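Allantoicase (Saccharomyces cerevisiae, PDB 1O59) catalyses the hydrolysis of allantoate to (S)-ureidoglycolate and urea, letting yeast draw on purines as a secondary nitrogen source. Local coordinates at residues D36-K41 with A188-Y193; G44-F49 with V96-G101; P123-E128 with E151-G156. All coordinates share one frame; numbering follows the deposited sequence.

Interaction 1: residues D36-K41 with A188-Y193; sequences DVIGSK and ARFRLY
I38 drives its CD1 methyl over one face of the F190 ring, a CH-pi contact 3.7 Å from the ring centroid, and the same methyl lies 3.7 Å from L192 CB. This is the tight side: I38, F190 and L192 are buried and all touch I177. The type I turn from D36 to G39 is pinned to strand 186-196 by V37 N, which bonds to L192 O at 3.0 Å. D36 and Y193 form an antiparallel non-hydrogen-bonded pair, D36 CB lying 3.7 Å from Y193 CE1. With D36 CG anti to the backbone N (chi1 176°), OD1 swings back to the strand and accepts L192 N at 3.1 Å from above the carboxylate plane; I38 N adds a weak bond to it. The looser polar side is bridged by water: D36 OD2 stays 4.1 Å from R191 NH1, beyond a salt bridge, and one water joins both to F190 O, while NH1 also donates to Q62 O. L192 N would probably lose its acceptor, and the water one of its three partners, were the aspartate shortened to an alanine. One carboxylate thus divides its work: OD1 ties down backbone amides, OD2 meets the arginine through water, consistent with a screened attraction.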
ATOM      1  N   ASP A  36      -2.172   2.092   0.235  1.00 60.71           N
ATOM      2  CA  ASP A  36      -2.181   2.616  -1.145  1.00 60.42           C
ATOM      3  C   ASP A  36      -2.940   1.665  -2.078  1.00 60.73           C
ATOM      4  O   ASP A  36      -2.390   0.668  -2.614  1.00 60.39           O
ATOM      5  CB  ASP A  36      -0.759   2.863  -1.633  1.00 60.35           C
ATOM      6  CG  ASP A  36      -0.692   3.314  -3.077  1.00 60.75           C
ATOM      7  OD1 ASP A  36      -1.712   3.866  -3.574  1.00 61.75           O
ATOM      8  OD2 ASP A  36       0.355   3.158  -3.775  1.00 56.09           O
ATOM      9  N   VAL A  37      -4.218   1.992  -2.275  1.00 60.53           N
ATOM     10  CA  VAL A  37      -5.127   1.099  -2.961  1.00 60.85           C
ATOM     11  C   VAL A  37      -4.952   1.137  -4.481  1.00 60.94           C
ATOM     12  O   VAL A  37      -5.569   0.328  -5.174  1.00 60.91           O
ATOM     13  CB  VAL A  37      -6.598   1.401  -2.603  1.00 60.99           C
ATOM     14  CG1 VAL A  37      -6.870   1.147  -1.114  1.00 60.40           C
ATOM     15  CG2 VAL A  37      -6.975   2.850  -3.007  1.00 62.11           C
ATOM     16  N   ILE A  38      -4.154   2.091  -4.988  1.00 61.12           N
ATOM     17  CA  ILE A  38      -3.846   2.182  -6.422  1.00 61.41           C
ATOM     18  C   ILE A  38      -2.441   1.722  -6.795  1.00 61.63           C
ATOM     19  O   ILE A  38      -2.103   1.714  -7.985  1.00 61.74           O
ATOM     20  CB  ILE A  38      -4.066   3.601  -6.981  1.00 61.29           C
ATOM     21  CG1 ILE A  38      -3.088   4.604  -6.353  1.00 62.15           C
ATOM     22  CG2 ILE A  38      -5.502   4.007  -6.760  1.00 63.28           C
ATOM     23  CD1 ILE A  38      -3.273   6.030  -6.806  1.00 61.00           C
ATOM     24  N   GLY A  39      -1.630   1.360  -5.798  1.00 61.65           N
ATOM     25  CA  GLY A  39      -0.289   0.830  -6.053  1.00 61.21           C
ATOM     26  C   GLY A  39      -0.355  -0.414  -6.922  1.00 60.98           C
ATOM     27  O   GLY A  39      -1.211  -1.265  -6.699  1.00 60.37           O
ATOM     28  N   SER A  40       0.552  -0.505  -7.899  1.00 60.83           N
ATOM     29  CA  SER A  40       0.674  -1.679  -8.763  1.00 60.81           C
ATOM     30  C   SER A  40       0.987  -2.973  -8.016  1.00 61.04           C
ATOM     31  O   SER A  40       0.670  -4.068  -8.489  1.00 60.85           O
ATOM     32  CB  SER A  40       1.762  -1.449  -9.790  1.00 60.58           C
ATOM     33  OG  SER A  40       3.010  -1.335  -9.161  1.00 60.40           O
ATOM     34  N   LYS A  41       1.620  -2.836  -6.859  1.00 61.82           N
ATOM     35  CA  LYS A  41       2.029  -3.982  -6.046  1.00 62.37           C
ATOM     36  C   LYS A  41       0.881  -4.696  -5.348  1.00 62.78           C
ATOM     37  O   LYS A  41       1.099  -5.808  -4.861  1.00 62.64           O
ATOM     38  CB  LYS A  41       3.081  -3.594  -5.010  1.00 62.15           C
ATOM     39  CG  LYS A  41       2.577  -2.775  -3.825  1.00 62.06           C
ATOM     40  CD  LYS A  41       3.780  -2.443  -2.938  1.00 62.48           C
ATOM     41  CE  LYS A  41       3.415  -1.836  -1.622  1.00 63.60           C
ATOM     42  NZ  LYS A  41       4.688  -1.539  -0.879  1.00 63.75           N
ATOM     43  N   ALA A 188       5.773  12.365 -10.794  1.00 59.92           N
ATOM     44  CA  ALA A 188       6.562  11.154 -10.599  1.00 60.14           C
ATOM     45  C   ALA A 188       5.707  10.020 -10.015  1.00 60.28           C
ATOM     46  O   ALA A 188       5.592   8.948 -10.639  1.00 61.08           O
ATOM     47  CB  ALA A 188       7.773  11.458  -9.707  1.00 59.74           C
ATOM     48  N   ARG A 189       5.080  10.269  -8.860  1.00 60.21           N
ATOM     49  CA  ARG A 189       4.301   9.237  -8.169  1.00 60.51           C
ATOM     50  C   ARG A 189       2.982   9.716  -7.664  1.00 60.77           C
ATOM     51  O   ARG A 189       2.849  10.884  -7.232  1.00 61.66           O
ATOM     52  CB  ARG A 189       5.054   8.648  -6.975  1.00 60.23           C
ATOM     53  CG  ARG A 189       6.268   7.782  -7.340  1.00 59.04           C
ATOM     54  CD  ARG A 189       5.942   6.541  -8.132  1.00 59.52           C
ATOM     55  NE  ARG A 189       7.164   5.752  -8.390  1.00 59.68           N
ATOM     56  CZ  ARG A 189       8.019   5.969  -9.387  1.00 59.82           C
ATOM     57  NH1 ARG A 189       7.806   6.907 -10.300  1.00 60.12           N
ATOM     58  NH2 ARG A 189       9.079   5.195  -9.500  1.00 60.47           N
ATOM     59  N   PHE A 190       2.015   8.798  -7.662  1.00 61.07           N
ATOM     60  CA  PHE A 190       0.694   9.063  -7.050  1.00 61.48           C
ATOM     61  C   PHE A 190       0.247   7.909  -6.162  1.00 61.68           C
ATOM     62  O   PHE A 190      -0.004   6.812  -6.651  1.00 63.09           O
ATOM     63  CB  PHE A 190      -0.338   9.340  -8.143  1.00 61.51           C
ATOM     64  CG  PHE A 190      -1.767   9.534  -7.647  1.00 61.60           C
ATOM     65  CD1 PHE A 190      -2.051  10.235  -6.450  1.00 62.93           C
ATOM     66  CD2 PHE A 190      -2.836   9.055  -8.410  1.00 60.80           C
ATOM     67  CE1 PHE A 190      -3.367  10.418  -6.018  1.00 61.64           C
ATOM     68  CE2 PHE A 190      -4.150   9.264  -7.996  1.00 61.54           C
ATOM     69  CZ  PHE A 190      -4.413   9.945  -6.796  1.00 61.74           C
ATOM     70  N   ARG A 191       0.186   8.157  -4.857  1.00 62.28           N
ATOM     71  CA  ARG A 191      -0.330   7.189  -3.889  1.00 62.25           C
ATOM     72  C   ARG A 191      -1.704   7.645  -3.406  1.00 62.04           C
ATOM     73  O   ARG A 191      -1.876   8.801  -3.092  1.00 62.44           O
ATOM     74  CB  ARG A 191       0.591   7.129  -2.660  1.00 62.64           C
ATOM     75  CG  ARG A 191       2.084   7.038  -2.929  1.00 62.99           C
ATOM     76  CD  ARG A 191       2.469   5.935  -3.883  1.00 63.40           C
ATOM     77  NE  ARG A 191       3.920   5.712  -4.023  1.00 62.33           N
ATOM     78  CZ  ARG A 191       4.447   4.925  -4.970  1.00 62.79           C
ATOM     79  NH1 ARG A 191       3.651   4.357  -5.874  1.00 62.83           N
ATOM     80  NH2 ARG A 191       5.761   4.723  -5.039  1.00 62.53           N
ATOM     81  N   LEU A 192      -2.675   6.753  -3.319  1.00 61.47           N
ATOM     82  CA  LEU A 192      -3.956   7.118  -2.716  1.00 61.10           C
ATOM     83  C   LEU A 192      -4.349   6.145  -1.586  1.00 61.08           C
ATOM     84  O   LEU A 192      -4.538   4.938  -1.810  1.00 60.45           O
ATOM     85  CB  LEU A 192      -5.072   7.234  -3.773  1.00 60.87           C
ATOM     86  CG  LEU A 192      -6.294   7.993  -3.238  1.00 60.99           C
ATOM     87  CD1 LEU A 192      -6.068   9.519  -3.135  1.00 57.81           C
ATOM     88  CD2 LEU A 192      -7.486   7.700  -4.084  1.00 61.37           C
ATOM     89  N   TYR A 193      -4.457   6.685  -0.368  1.00 60.87           N
ATOM     90  CA  TYR A 193      -4.705   5.854   0.812  1.00 61.18           C
ATOM     91  C   TYR A 193      -6.180   5.672   1.119  1.00 61.14           C
ATOM     92  O   TYR A 193      -6.920   6.669   1.271  1.00 62.22           O
ATOM     93  CB  TYR A 193      -3.921   6.376   2.053  1.00 61.07           C
ATOM     94  CG  TYR A 193      -2.444   6.395   1.752  1.00 60.43           C
ATOM     95  CD1 TYR A 193      -1.755   5.196   1.580  1.00 61.72           C
ATOM     96  CD2 TYR A 193      -1.750   7.593   1.569  1.00 59.97           C
ATOM     97  CE1 TYR A 193      -0.406   5.177   1.259  1.00 61.61           C
ATOM     98  CE2 TYR A 193      -0.407   7.584   1.247  1.00 60.42           C
ATOM     99  CZ  TYR A 193       0.260   6.358   1.094  1.00 60.31           C
ATOM    100  OH  TYR A 193       1.577   6.285   0.752  1.00 59.07           O
TER
HETATM  101  O   HOH W   1       0.937   4.069  -6.251  1.00 34.19           O

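Interaction 2: residues G44-F49 with V96-G101; sequences GQVVSF and VIIKMG
Q45 and K99 form the antiparallel hydrogen-bonded pair that starts the backbone ladder: Q45 N reaches K99 O at 3.0 Å, and K99 N returns to Q45 O at 2.8 Å, both donors lying in the carbonyl plane. At the far end I97 N donates to S48 O at 2.9 Å. Between them I97 O takes V47 N at 2.8 Å and, more weakly, S48 N at 3.5 Å, so a single carbonyl answers two successive amides.

That doubling is the mark of a classic beta bulge, with V47 and S48 both facing I97. The register slips by one residue between the V46-I98 and S48-I97 pairs, within strand 45-49, one of the two outermost strands of a five-stranded antiparallel sheet in this chain. On its inner flank strand 94-99 pairs with strand 176-182, where V96 and I98 bond through their backbones to L179 and I177.

The apolar contacts fall into two groups. V46, F49, V96 and I98 share one face of the sheet; there V46 CG1 meets V96 CG2 at 3.8 Å, the two side chains crossing at about a right angle. At the bulge V47 turns toward the neighbouring strand. Its CB rests 3.9 Å from I97 CG2, and its CG2, anti to the carbonyl carbon, comes 4.0 Å from K99 CB.

The charged group of the contact is K99, whose extended chain leads its amino group away from strand 45-49 to a salt bridge with E135.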
ATOM      1  N   GLY A  44      -3.108  -2.430  -8.582  1.00 63.65           N
ATOM      2  CA  GLY A  44      -3.568  -1.197  -9.204  1.00 64.25           C
ATOM      3  C   GLY A  44      -3.216  -1.150 -10.685  1.00 64.64           C
ATOM      4  O   GLY A  44      -2.133  -1.600 -11.078  1.00 65.50           O
ATOM      5  N   GLN A  45      -4.119  -0.609 -11.499  1.00 64.51           N
ATOM      6  CA  GLN A  45      -3.972  -0.607 -12.947  1.00 65.30           C
ATOM      7  C   GLN A  45      -4.377   0.703 -13.571  1.00 64.58           C
ATOM      8  O   GLN A  45      -5.467   1.221 -13.290  1.00 64.29           O
ATOM      9  CB  GLN A  45      -4.874  -1.659 -13.567  1.00 65.57           C
ATOM     10  CG  GLN A  45      -4.206  -2.965 -13.900  1.00 70.15           C
ATOM     11  CD  GLN A  45      -5.200  -4.131 -13.822  1.00 76.06           C
ATOM     12  OE1 GLN A  45      -6.383  -3.987 -14.208  1.00 77.61           O
ATOM     13  NE2 GLN A  45      -4.737  -5.278 -13.294  1.00 79.68           N
ATOM     14  N   VAL A  46      -3.537   1.189 -14.472  1.00 63.53           N
ATOM     15  CA  VAL A  46      -3.910   2.315 -15.292  1.00 63.22           C
ATOM     16  C   VAL A  46      -4.839   1.846 -16.402  1.00 62.22           C
ATOM     17  O   VAL A  46      -4.471   1.044 -17.247  1.00 62.89           O
ATOM     18  CB  VAL A  46      -2.685   3.062 -15.859  1.00 63.05           C
ATOM     19  CG1 VAL A  46      -3.136   4.204 -16.735  1.00 63.18           C
ATOM     20  CG2 VAL A  46      -1.811   3.598 -14.709  1.00 63.87           C
ATOM     21  N   VAL A  47      -6.048   2.393 -16.382  1.00 61.52           N
ATOM     22  CA  VAL A  47      -7.103   2.089 -17.329  1.00 60.40           C
ATOM     23  C   VAL A  47      -6.971   2.970 -18.542  1.00 59.33           C
ATOM     24  O   VAL A  47      -7.096   2.505 -19.675  1.00 58.77           O
ATOM     25  CB  VAL A  47      -8.492   2.381 -16.728  1.00 60.38           C
ATOM     26  CG1 VAL A  47      -9.624   2.131 -17.778  1.00 61.26           C
ATOM     27  CG2 VAL A  47      -8.715   1.584 -15.457  1.00 60.68           C
ATOM     28  N   SER A  48      -6.763   4.259 -18.303  1.00 58.15           N
ATOM     29  CA  SER A  48      -6.706   5.209 -19.391  1.00 57.58           C
ATOM     30  C   SER A  48      -6.033   6.493 -19.016  1.00 57.01           C
ATOM     31  O   SER A  48      -5.740   6.724 -17.864  1.00 56.44           O
ATOM     32  CB  SER A  48      -8.115   5.528 -19.878  1.00 58.06           C
ATOM     33  OG  SER A  48      -8.048   6.117 -21.184  1.00 58.88           O
ATOM     34  N   PHE A  49      -5.802   7.348 -20.009  1.00 57.47           N
ATOM     35  CA  PHE A  49      -5.144   8.619 -19.762  1.00 58.06           C
ATOM     36  C   PHE A  49      -5.428   9.500 -20.960  1.00 57.93           C
ATOM     37  O   PHE A  49      -5.776   9.015 -22.044  1.00 57.16           O
ATOM     38  CB  PHE A  49      -3.621   8.424 -19.527  1.00 58.97           C
ATOM     39  CG  PHE A  49      -2.984   7.511 -20.546  1.00 60.31           C
ATOM     40  CD1 PHE A  49      -2.540   8.015 -21.771  1.00 61.46           C
ATOM     41  CD2 PHE A  49      -2.903   6.135 -20.318  1.00 61.02           C
ATOM     42  CE1 PHE A  49      -2.012   7.167 -22.740  1.00 61.44           C
ATOM     43  CE2 PHE A  49      -2.355   5.288 -21.280  1.00 61.71           C
ATOM     44  CZ  PHE A  49      -1.919   5.807 -22.502  1.00 61.08           C
ATOM     45  N   VAL A  96      -5.717  10.768 -15.688  1.00 59.44           N
ATOM     46  CA  VAL A  96      -5.449   9.335 -15.717  1.00 59.77           C
ATOM     47  C   VAL A  96      -6.480   8.649 -14.841  1.00 59.35           C
ATOM     48  O   VAL A  96      -6.807   9.126 -13.736  1.00 58.15           O
ATOM     49  CB  VAL A  96      -3.983   9.000 -15.263  1.00 59.87           C
ATOM     50  CG1 VAL A  96      -3.617   9.724 -14.001  1.00 62.16           C
ATOM     51  CG2 VAL A  96      -3.798   7.528 -15.066  1.00 60.70           C
ATOM     52  N   ILE A  97      -6.996   7.547 -15.362  1.00 59.15           N
ATOM     53  CA  ILE A  97      -7.922   6.729 -14.644  1.00 59.76           C
ATOM     54  C   ILE A  97      -7.220   5.452 -14.147  1.00 60.11           C
ATOM     55  O   ILE A  97      -6.489   4.782 -14.893  1.00 59.37           O
ATOM     56  CB  ILE A  97      -9.133   6.397 -15.530  1.00 59.59           C
ATOM     57  CG1 ILE A  97      -9.949   7.661 -15.820  1.00 60.25           C
ATOM     58  CG2 ILE A  97     -10.029   5.404 -14.825  1.00 61.23           C
ATOM     59  CD1 ILE A  97     -10.889   7.539 -17.006  1.00 59.99           C
ATOM     60  N   ILE A  98      -7.464   5.112 -12.880  1.00 60.43           N
ATOM     61  CA  ILE A  98      -6.791   3.971 -12.243  1.00 60.38           C
ATOM     62  C   ILE A  98      -7.772   3.122 -11.468  1.00 60.36           C
ATOM     63  O   ILE A  98      -8.513   3.629 -10.611  1.00 60.47           O
ATOM     64  CB  ILE A  98      -5.680   4.426 -11.285  1.00 60.16           C
ATOM     65  CG1 ILE A  98      -4.685   5.360 -11.984  1.00 60.96           C
ATOM     66  CG2 ILE A  98      -4.895   3.222 -10.792  1.00 60.52           C
ATOM     67  CD1 ILE A  98      -3.951   6.273 -11.038  1.00 61.47           C
ATOM     68  N   LYS A  99      -7.763   1.830 -11.777  1.00 60.04           N
ATOM     69  CA  LYS A  99      -8.550   0.879 -11.070  1.00 59.95           C
ATOM     70  C   LYS A  99      -7.747   0.417  -9.863  1.00 59.65           C
ATOM     71  O   LYS A  99      -6.556   0.120  -9.979  1.00 60.42           O
ATOM     72  CB  LYS A  99      -8.881  -0.287 -11.969  1.00 60.54           C
ATOM     73  CG  LYS A  99      -9.908  -1.190 -11.367  1.00 61.62           C
ATOM     74  CD  LYS A  99     -10.448  -2.204 -12.333  1.00 65.40           C
ATOM     75  CE  LYS A  99     -11.424  -3.142 -11.557  1.00 67.72           C
ATOM     76  NZ  LYS A  99     -11.784  -4.395 -12.312  1.00 70.68           N
HETATM   77  N   MSE A 100      -8.384   0.373  -8.696  1.00 58.41           N
HETATM   78  CA  MSE A 100      -7.705  -0.127  -7.498  1.00 56.99           C
HETATM   79  C   MSE A 100      -7.413  -1.616  -7.630  1.00 58.40           C
HETATM   80  O   MSE A 100      -8.083  -2.346  -8.366  1.00 57.65           O
HETATM   81  CB  MSE A 100      -8.575   0.033  -6.240  1.00 56.99           C
HETATM   82  CG  MSE A 100      -8.975   1.439  -5.916  1.00 55.91           C
HETATM   83 SE   MSE A 100     -10.250   1.478  -4.461  0.50 48.56          SE
HETATM   84  CE  MSE A 100     -10.633   3.191  -4.614  1.00 52.30           C
ATOM     85  N   GLY A 101      -6.437  -2.065  -6.846  1.00 59.41           N
ATOM     86  CA  GLY A 101      -6.114  -3.478  -6.797  1.00 59.88           C
ATOM     87  C   GLY A 101      -6.987  -4.186  -5.797  1.00 60.17           C
ATOM     88  O   GLY A 101      -7.167  -5.370  -5.871  1.00 60.29           O
TER

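Interaction 3: residues P123-E128 with E151-G156; sequences PFVSIE and EKFECG
An antiparallel pair at one margin of a five-stranded sheet brings F124 against E154 and V125 against F153, with strand 147-154 outermost in this chain. V125 and F153 are the hydrogen-bonded pair: V125 N donates to F153 O at 3.0 Å, and F153 N returns to V125 O at 2.8 Å, nearly in line with the carbonyl. Past the strand end C155 N continues the ladder to P123 O, also at 3.0 Å, but approaches from above the carbonyl plane.

The two faces differ in chemistry. On the one carrying V125 and F153, these side chains lie side by side, pointing the same way, and V125 CG1 touches F153 CZ at 4.0 Å. V125 CG2 meets C155 SG at the same separation. This face turns to the other sheet, where F153 meets F15 edge-to-face and packs against F163, and V125 rests on I187; L179 is a neighbour of V125 within its own sheet.

On the face carrying F124 and E154, the F124 ring crosses the E154 side chain at a slant, CE2 lying 3.7 Å from E154 CB. Ring and carboxylate planes are only 17° apart. K152 CG packs 3.8 Å from F124 CB, and a bend at chi3 carries the amino group above the ring, too far for more than a weak cation-pi attraction; K152 has a second aromatic partner in Y182. S126 adds its CB, 3.7 Å from K152 N, while its hydroxyl bonds to Y182 OH on the inner neighbouring strand.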
ATOM      1  N   PRO A 123       1.056  21.911 -11.905  1.00 57.63           N
ATOM      2  CA  PRO A 123       0.770  23.097 -11.096  1.00 57.41           C
ATOM      3  C   PRO A 123      -0.337  22.892 -10.087  1.00 56.81           C
ATOM      4  O   PRO A 123      -0.297  23.477  -9.008  1.00 56.77           O
ATOM      5  CB  PRO A 123       0.320  24.144 -12.129  1.00 57.14           C
ATOM      6  CG  PRO A 123       0.622  23.565 -13.434  1.00 57.76           C
ATOM      7  CD  PRO A 123       0.616  22.093 -13.303  1.00 57.61           C
ATOM      8  N   PHE A 124      -1.343  22.116 -10.467  1.00 56.16           N
ATOM      9  CA  PHE A 124      -2.486  21.870  -9.626  1.00 55.92           C
ATOM     10  C   PHE A 124      -2.994  20.476  -9.944  1.00 56.55           C
ATOM     11  O   PHE A 124      -2.948  20.022 -11.081  1.00 56.09           O
ATOM     12  CB  PHE A 124      -3.627  22.848  -9.865  1.00 55.58           C
ATOM     13  CG  PHE A 124      -3.317  24.284  -9.531  1.00 54.85           C
ATOM     14  CD1 PHE A 124      -2.841  25.145 -10.506  1.00 56.48           C
ATOM     15  CD2 PHE A 124      -3.553  24.786  -8.266  1.00 54.01           C
ATOM     16  CE1 PHE A 124      -2.575  26.490 -10.224  1.00 55.28           C
ATOM     17  CE2 PHE A 124      -3.285  26.105  -7.965  1.00 54.63           C
ATOM     18  CZ  PHE A 124      -2.799  26.967  -8.940  1.00 55.59           C
ATOM     19  N   VAL A 125      -3.507  19.824  -8.910  1.00 57.20           N
ATOM     20  CA  VAL A 125      -4.038  18.491  -9.002  1.00 57.51           C
ATOM     21  C   VAL A 125      -5.401  18.503  -8.308  1.00 57.70           C
ATOM     22  O   VAL A 125      -5.621  19.245  -7.337  1.00 57.49           O
ATOM     23  CB  VAL A 125      -3.053  17.500  -8.323  1.00 57.95           C
ATOM     24  CG1 VAL A 125      -3.734  16.271  -7.847  1.00 59.60           C
ATOM     25  CG2 VAL A 125      -1.885  17.103  -9.281  1.00 57.98           C
ATOM     26  N   SER A 126      -6.334  17.725  -8.845  1.00 57.87           N
ATOM     27  CA  SER A 126      -7.522  17.331  -8.092  1.00 57.99           C
ATOM     28  C   SER A 126      -7.727  15.812  -8.297  1.00 58.16           C
ATOM     29  O   SER A 126      -7.149  15.201  -9.213  1.00 56.68           O
ATOM     30  CB  SER A 126      -8.763  18.191  -8.439  1.00 57.84           C
ATOM     31  OG  SER A 126      -9.321  17.919  -9.716  1.00 56.81           O
ATOM     32  N   ILE A 127      -8.505  15.217  -7.385  1.00 58.62           N
ATOM     33  CA  ILE A 127      -8.829  13.806  -7.445  1.00 58.72           C
ATOM     34  C   ILE A 127     -10.323  13.558  -7.322  1.00 58.50           C
ATOM     35  O   ILE A 127     -11.013  14.129  -6.471  1.00 58.01           O
ATOM     36  CB  ILE A 127      -8.069  13.031  -6.367  1.00 59.08           C
ATOM     37  CG1 ILE A 127      -6.575  13.401  -6.386  1.00 59.53           C
ATOM     38  CG2 ILE A 127      -8.215  11.512  -6.600  1.00 60.52           C
ATOM     39  CD1 ILE A 127      -5.798  12.926  -5.146  1.00 59.69           C
ATOM     40  N   GLU A 128     -10.802  12.692  -8.216  1.00 59.34           N
ATOM     41  CA  GLU A 128     -12.183  12.197  -8.232  1.00 59.00           C
ATOM     42  C   GLU A 128     -12.160  10.688  -8.125  1.00 58.40           C
ATOM     43  O   GLU A 128     -11.110  10.045  -8.333  1.00 57.43           O
ATOM     44  CB  GLU A 128     -12.868  12.593  -9.519  1.00 58.96           C
ATOM     45  CG  GLU A 128     -12.715  14.073  -9.863  1.00 60.42           C
ATOM     46  CD  GLU A 128     -13.562  14.525 -11.049  1.00 60.80           C
ATOM     47  OE1 GLU A 128     -14.052  13.682 -11.816  1.00 64.06           O
ATOM     48  OE2 GLU A 128     -13.722  15.751 -11.234  1.00 65.09           O
ATOM     49  N   GLU A 151     -10.231  18.240  -3.619  1.00 60.28           N
ATOM     50  CA  GLU A 151     -10.304  19.511  -4.318  1.00 61.20           C
ATOM     51  C   GLU A 151      -8.945  19.940  -4.855  1.00 59.93           C
ATOM     52  O   GLU A 151      -7.902  19.517  -4.367  1.00 59.58           O
ATOM     53  CB  GLU A 151     -10.837  20.607  -3.383  1.00 61.18           C
ATOM     54  CG  GLU A 151      -9.785  21.087  -2.372  1.00 64.28           C
ATOM     55  CD  GLU A 151     -10.360  21.562  -1.031  1.00 65.40           C
ATOM     56  OE1 GLU A 151     -10.702  22.795  -0.873  1.00 68.07           O
ATOM     57  OE2 GLU A 151     -10.443  20.670  -0.124  1.00 71.97           O
ATOM     58  N   LYS A 152      -8.999  20.821  -5.847  1.00 59.23           N
ATOM     59  CA  LYS A 152      -7.837  21.314  -6.571  1.00 58.83           C
ATOM     60  C   LYS A 152      -6.841  21.951  -5.607  1.00 58.33           C
ATOM     61  O   LYS A 152      -7.198  22.802  -4.805  1.00 57.83           O
ATOM     62  CB  LYS A 152      -8.302  22.325  -7.632  1.00 58.46           C
ATOM     63  CG  LYS A 152      -7.262  22.707  -8.650  1.00 59.22           C
ATOM     64  CD  LYS A 152      -7.599  24.044  -9.338  1.00 59.36           C
ATOM     65  CE  LYS A 152      -7.801  23.927 -10.857  1.00 59.90           C
ATOM     66  NZ  LYS A 152      -7.889  25.295 -11.526  1.00 59.18           N
ATOM     67  N   PHE A 153      -5.595  21.517  -5.670  1.00 58.37           N
ATOM     68  CA  PHE A 153      -4.558  22.125  -4.865  1.00 58.35           C
ATOM     69  C   PHE A 153      -3.270  22.267  -5.636  1.00 58.60           C
ATOM     70  O   PHE A 153      -2.961  21.490  -6.524  1.00 57.33           O
ATOM     71  CB  PHE A 153      -4.323  21.338  -3.566  1.00 58.28           C
ATOM     72  CG  PHE A 153      -3.765  19.927  -3.766  1.00 58.74           C
ATOM     73  CD1 PHE A 153      -2.395  19.710  -3.906  1.00 58.11           C
ATOM     74  CD2 PHE A 153      -4.618  18.815  -3.764  1.00 58.29           C
ATOM     75  CE1 PHE A 153      -1.904  18.423  -4.070  1.00 59.23           C
ATOM     76  CE2 PHE A 153      -4.146  17.539  -3.906  1.00 57.33           C
ATOM     77  CZ  PHE A 153      -2.781  17.331  -4.063  1.00 59.68           C
ATOM     78  N   GLU A 154      -2.519  23.273  -5.235  1.00 59.78           N
ATOM     79  CA  GLU A 154      -1.254  23.637  -5.847  1.00 61.03           C
ATOM     80  C   GLU A 154      -0.147  22.664  -5.458  1.00 60.95           C
ATOM     81  O   GLU A 154      -0.053  22.240  -4.315  1.00 60.98           O
ATOM     82  CB  GLU A 154      -0.879  25.049  -5.397  1.00 60.46           C
ATOM     83  CG  GLU A 154       0.224  25.695  -6.205  1.00 61.73           C
ATOM     84  CD  GLU A 154       0.383  27.188  -5.897  1.00 63.46           C
ATOM     85  OE1 GLU A 154      -0.177  27.670  -4.860  1.00 66.49           O
ATOM     86  OE2 GLU A 154       1.051  27.901  -6.703  1.00 66.49           O
ATOM     87  N   CYS A 155       0.677  22.302  -6.435  1.00 61.10           N
ATOM     88  CA  CYS A 155       1.874  21.503  -6.207  1.00 60.37           C
ATOM     89  C   CYS A 155       3.109  22.336  -6.484  1.00 60.19           C
ATOM     90  O   CYS A 155       3.066  23.284  -7.268  1.00 60.05           O
ATOM     91  CB  CYS A 155       1.906  20.342  -7.171  1.00 60.89           C
ATOM     92  SG  CYS A 155       0.623  19.138  -6.934  1.00 59.86           S
ATOM     93  N   GLY A 156       4.215  21.951  -5.855  1.00 59.89           N
ATOM     94  CA  GLY A 156       5.525  22.543  -6.124  1.00 59.52           C
ATOM     95  C   GLY A 156       6.477  21.626  -6.877  1.00 58.83           C
ATOM     96  O   GLY A 156       6.180  20.441  -7.085  1.00 58.71           O
TER
HETATM   97  O   HOH W   2       1.532  25.849  -8.938  1.00 53.45           O

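In the fold
Interactions 2 and 3 join strands at opposite margins of one five-stranded sheet, in the order 45-49, 94-99, 176-182, 124-130 and 147-154, and do not touch. Interaction 1 belongs to the facing sheet and is the most central, its centre about 7 Å from the centre of the chain, with no exposed residue among those that touch. It meets both others: G39 and V37 probably bond to G44 and G101 of interaction 2, and F190 and L192 pack on I127 of interaction 3. The edge contacts are backbone ladders where exposed residues (Q45; K152 and E154) accompany buried apolar ones, whereas interaction 1 relies on a turn, a carboxylate and a bridging water beside its buried apolar cluster.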